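Local coordinates for SusD-like carbohydrate binding protein BF1063 (Bacteroides fragilis NCTC 9343, PDB 3I4G), which probably binds glycans at the outer membrane of the bacterium, as members of the SusD family do in carbohydrate uptake, at residues G408-T413 against T429-A434; E396-V399 against T404-Q407. One frame throughout, in Å; residues are numbered along the deposited sequence.

In the fold
Contacts 1 and 2 are adjoining junctions around helix 407-412, one partly buried and one buried. Contact 2 is the core member: all of its touching residues are buried, and it ties the end of helix 387-400 to the loop before helix 407-412. Contact 1 is only partly buried, and it sets helix 407-412 against the loop before helix 433-447. The centre of each lies about 25 Å from the centre of the chain, the two centres are about 6 Å apart, and L436 touches side chains of each. Their chemistry differs with their place: 396-399 against 404-407 is methyl on methyl or methylene, whereas 408-413 against 429-434 mixes a methyl contact with packing on backbone.

Contact 1: G408-T413 against T429-A434; sequences GILDET and TEVTPA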
loop_
_atom_site.group_PDB
_atom_site.type_symbol
_atom_site.label_atom_id
_atom_site.label_comp_id
_atom_site.label_asym_id
_atom_site.label_seq_id
_atom_site.Cartn_x
_atom_site.Cartn_y
_atom_site.Cartn_z
ATOM N N GLY A 408 -17.893 23.350 2.144
ATOM C CA GLY A 408 -18.178 22.689 0.881
ATOM C C GLY A 408 -17.038 21.786 0.444
ATOM O O GLY A 408 -17.259 20.665 -0.046
ATOM N N ILE A 409 -15.812 22.276 0.567
ATOM C CA ILE A 409 -14.629 21.461 0.224
ATOM C C ILE A 409 -14.516 20.263 1.158
ATOM O O ILE A 409 -14.235 19.157 0.715
ATOM C CB ILE A 409 -13.347 22.307 0.242
ATOM C CG1 ILE A 409 -13.362 23.269 -0.933
ATOM C CG2 ILE A 409 -12.071 21.435 0.189
ATOM C CD1 ILE A 409 -12.303 24.388 -0.847
ATOM N N LEU A 410 -14.743 20.470 2.452
ATOM C CA LEU A 410 -14.714 19.351 3.388
ATOM C C LEU A 410 -15.775 18.330 2.999
ATOM O O LEU A 410 -15.528 17.130 3.025
ATOM C CB LEU A 410 -14.930 19.822 4.834
ATOM C CG LEU A 410 -13.881 20.738 5.443
ATOM C CD1 LEU A 410 -14.339 21.261 6.793
ATOM C CD2 LEU A 410 -12.522 20.013 5.582
ATOM N N ASP A 411 -16.970 18.792 2.653
ATOM C CA ASP A 411 -18.064 17.888 2.322
ATOM C C ASP A 411 -17.802 17.061 1.068
ATOM O O ASP A 411 -18.212 15.904 1.006
ATOM C CB ASP A 411 -19.371 18.673 2.212
ATOM C CG ASP A 411 -19.854 19.159 3.560
ATOM O OD1 ASP A 411 -19.312 18.694 4.615
ATOM O OD2 ASP A 411 -20.789 19.994 3.573
ATOM N N GLU A 412 -17.072 17.617 0.108
ATOM C CA GLU A 412 -16.770 16.878 -1.126
ATOM C C GLU A 412 -15.556 15.943 -0.961
ATOM O O GLU A 412 -15.297 15.120 -1.828
ATOM C CB GLU A 412 -16.573 17.830 -2.321
ATOM C CG GLU A 412 -15.315 18.592 -2.308
ATOM C CD GLU A 412 -15.128 19.540 -3.522
ATOM O OE1 GLU A 412 -15.755 19.316 -4.579
ATOM O OE2 GLU A 412 -14.325 20.485 -3.382
ATOM N N THR A 413 -14.791 16.088 0.114
ATOM C CA THR A 413 -13.565 15.329 0.285
ATOM C C THR A 413 -13.632 14.429 1.512
ATOM O O THR A 413 -14.135 13.312 1.448
ATOM C CB THR A 413 -12.311 16.250 0.334
ATOM O OG1 THR A 413 -12.408 17.219 1.404
ATOM C CG2 THR A 413 -12.096 16.991 -0.995
ATOM N N THR A 429 -15.685 19.597 10.476
ATOM C CA THR A 429 -16.009 21.000 10.235
ATOM C C THR A 429 -14.790 21.921 10.394
ATOM O O THR A 429 -14.891 23.137 10.122
ATOM C CB THR A 429 -17.145 21.480 11.198
ATOM O OG1 THR A 429 -16.725 21.304 12.560
ATOM C CG2 THR A 429 -18.414 20.656 10.970
ATOM N N GLU A 430 -13.653 21.344 10.784
ATOM C CA GLU A 430 -12.427 22.092 11.055
ATOM C C GLU A 430 -11.873 22.688 9.796
ATOM O O GLU A 430 -11.603 21.946 8.846
ATOM C CB GLU A 430 -11.350 21.185 11.667
ATOM C CG GLU A 430 -10.032 21.938 11.941
ATOM C CD GLU A 430 -10.264 23.039 12.946
ATOM O OE1 GLU A 430 -10.578 22.699 14.110
ATOM O OE2 GLU A 430 -10.153 24.227 12.579
ATOM N N VAL A 431 -11.662 24.015 9.790
ATOM C CA VAL A 431 -11.081 24.656 8.596
ATOM C C VAL A 431 -9.737 25.368 8.889
ATOM O O VAL A 431 -9.137 25.893 7.943
ATOM C CB VAL A 431 -12.066 25.646 7.932
ATOM C CG1 VAL A 431 -13.364 24.898 7.493
ATOM C CG2 VAL A 431 -12.356 26.837 8.859
ATOM N N THR A 432 -9.283 25.365 10.147
ATOM C CA THR A 432 -7.995 25.976 10.540
ATOM C C THR A 432 -6.870 25.065 10.027
ATOM O O THR A 432 -6.788 23.909 10.413
ATOM C CB THR A 432 -7.913 26.176 12.011
ATOM O OG1 THR A 432 -8.922 27.146 12.385
ATOM C CG2 THR A 432 -6.541 26.720 12.414
ATOM N N PRO A 433 -5.960 25.600 9.198
ATOM C CA PRO A 433 -5.036 24.710 8.457
ATOM C C PRO A 433 -4.124 23.860 9.295
ATOM O O PRO A 433 -3.957 22.684 8.987
ATOM C CB PRO A 433 -4.180 25.698 7.643
ATOM C CG PRO A 433 -4.992 26.943 7.599
ATOM C CD PRO A 433 -5.690 27.021 8.913
ATOM N N ALA A 434 -3.505 24.407 10.331
ATOM C CA ALA A 434 -2.642 23.612 11.209
ATOM C C ALA A 434 -3.374 22.441 11.845
ATOM O O ALA A 434 -2.874 21.300 11.880
ATOM C CB ALA A 434 -2.032 24.512 12.289
#
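L410, on the short helix 407-412, leans its side chain against T429, E430 and V431 in the loop that delivers the chain to helix 433-447, a helix-against-loop junction within the SusD family region. One branch does most of the touching. L410 CD1 reaches the backbone of the loop, 3.5 Å from E430 O and 3.7 Å from T429 C, and the same methyl meets V431 CG1 at 3.8 Å. The second branch, L410 CD2, stands 3.9 Å from E430 O. L410 also touches L436 of helix 433-447.

Polar bonds within each segment lie beside the apolar contact. The carboxylate of E430 reaches ahead along the loop: CG lies anti to the backbone N (chi1 179°), the next bond turns, and T432 N donates to the anti lone pair of E430 OE2 at 2.8 Å. Near the helix end, T413 OG1 donates to I409 O at 2.8 Å, well tilted from the carbonyl plane.

The junction is therefore apolar on the helix side but partly polar on the loop side. E430 O is buried by this contact with no partner in the model, so the loop meets the leucine methyls with an unsatisfied carbonyl oxygen, probably at some energetic cost.

Contact 2: E396-V399 against T404-Q407; sequences ECLV and TITQ
From 404-407 the apolar contact comes from I405, through the terminal methyl of its longer branch. I405 CD1 lies 3.8 Å from L398 CB and 4.2 Å from V399 CG2, so that it bridges two consecutive residues of helix 387-400. Its torsions explain the reach: CG1 is set beside the backbone N, and a further turn (chi2 -58°) carries CD1 round toward the helix instead of prolonging the chain. With V399 the approach is oblique, whereas L398 is met at its first side-chain carbon, close to the helix backbone.

The two segments flank the turn of a helix-loop-helix connection, in which helix 387-400 ends, the chain reverses and helix 407-412 begins. Further aliphatic packing closes round the same residues: L436 of helix 433-447 touches both V399 and I405, A218 of helix 214-227 lies against L398, and I409 and L410 reach L398 and I405 respectively.

Several polar side chains of the two segments find partners outside the contact. T406 is the N-cap of helix 407-412, its OG1 hydrogen-bonded to I409 N, and Q407 NE2 is hydrogen-bonded to D411 OD1 and V428 O. On the helix, buried E396 forms a salt bridge with R460 through OE1 and a hydrogen bond with W461 NE1 through OE2.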
loop_
_atom_site.group_PDB
_atom_site.type_symbol
_atom_site.label_atom_id
_atom_site.label_comp_id
_atom_site.label_asym_id
_atom_site.label_seq_id
_atom_site.Cartn_x
_atom_site.Cartn_y
_atom_site.Cartn_z
ATOM N N GLU A 396 -5.388 17.349 1.343
ATOM C CA GLU A 396 -4.046 17.523 1.896
ATOM C C GLU A 396 -3.291 18.577 1.107
ATOM O O GLU A 396 -2.645 19.451 1.683
ATOM C CB GLU A 396 -3.273 16.201 1.911
ATOM C CG GLU A 396 -1.835 16.330 2.386
ATOM C CD GLU A 396 -1.040 15.052 2.421
ATOM O OE1 GLU A 396 -1.570 13.950 2.201
ATOM O OE2 GLU A 396 0.167 15.203 2.708
ATOM N N CYS A 397 -3.362 18.511 -0.210
ATOM C CA CYS A 397 -2.650 19.460 -1.072
ATOM C C CYS A 397 -3.170 20.881 -0.879
ATOM O O CYS A 397 -2.378 21.839 -0.854
ATOM C CB CYS A 397 -2.706 19.048 -2.551
ATOM S SG CYS A 397 -1.717 17.605 -2.954
ATOM N N LEU A 398 -4.481 21.056 -0.784
ATOM C CA LEU A 398 -5.028 22.410 -0.564
ATOM C C LEU A 398 -4.533 22.980 0.750
ATOM O O LEU A 398 -4.157 24.159 0.822
ATOM C CB LEU A 398 -6.550 22.405 -0.540
ATOM C CG LEU A 398 -7.274 22.083 -1.836
ATOM C CD1 LEU A 398 -8.798 22.016 -1.513
ATOM C CD2 LEU A 398 -6.996 23.103 -2.936
ATOM N N VAL A 399 -4.570 22.171 1.810
ATOM C CA VAL A 399 -4.082 22.593 3.124
ATOM C C VAL A 399 -2.608 22.997 3.064
ATOM O O VAL A 399 -2.213 24.084 3.511
ATOM C CB VAL A 399 -4.240 21.495 4.143
ATOM C CG1 VAL A 399 -3.463 21.819 5.462
ATOM C CG2 VAL A 399 -5.729 21.246 4.407
ATOM N N THR A 404 -7.755 28.380 1.099
ATOM C CA THR A 404 -8.862 28.441 2.079
ATOM C C THR A 404 -9.741 27.199 1.964
ATOM O O THR A 404 -10.079 26.767 0.872
ATOM C CB THR A 404 -9.742 29.675 1.910
ATOM O OG1 THR A 404 -10.421 29.607 0.643
ATOM C CG2 THR A 404 -8.887 30.925 1.983
ATOM N N ILE A 405 -10.031 26.611 3.109
ATOM C CA ILE A 405 -10.862 25.438 3.162
ATOM C C ILE A 405 -12.249 25.864 3.624
ATOM O O ILE A 405 -12.389 26.591 4.608
ATOM C CB ILE A 405 -10.291 24.426 4.137
ATOM C CG1 ILE A 405 -8.801 24.143 3.824
ATOM C CG2 ILE A 405 -11.147 23.165 4.134
ATOM C CD1 ILE A 405 -8.545 23.623 2.433
ATOM N N THR A 406 -13.251 25.462 2.862
ATOM C CA THR A 406 -14.641 25.736 3.172
ATOM C C THR A 406 -15.348 24.457 3.583
ATOM O O THR A 406 -14.876 23.349 3.313
ATOM C CB THR A 406 -15.392 26.281 1.964
ATOM O OG1 THR A 406 -15.473 25.284 0.936
ATOM C CG2 THR A 406 -14.714 27.546 1.414
ATOM N N GLN A 407 -16.507 24.595 4.206
ATOM C CA GLN A 407 -17.284 23.417 4.537
ATOM C C GLN A 407 -17.655 22.660 3.254
ATOM O O GLN A 407 -17.711 21.439 3.272
ATOM C CB GLN A 407 -18.535 23.772 5.340
ATOM C CG GLN A 407 -19.279 22.583 5.899
ATOM C CD GLN A 407 -18.420 21.803 6.881
ATOM O OE1 GLN A 407 -17.816 22.399 7.774
ATOM N NE2 GLN A 407 -18.373 20.482 6.739
#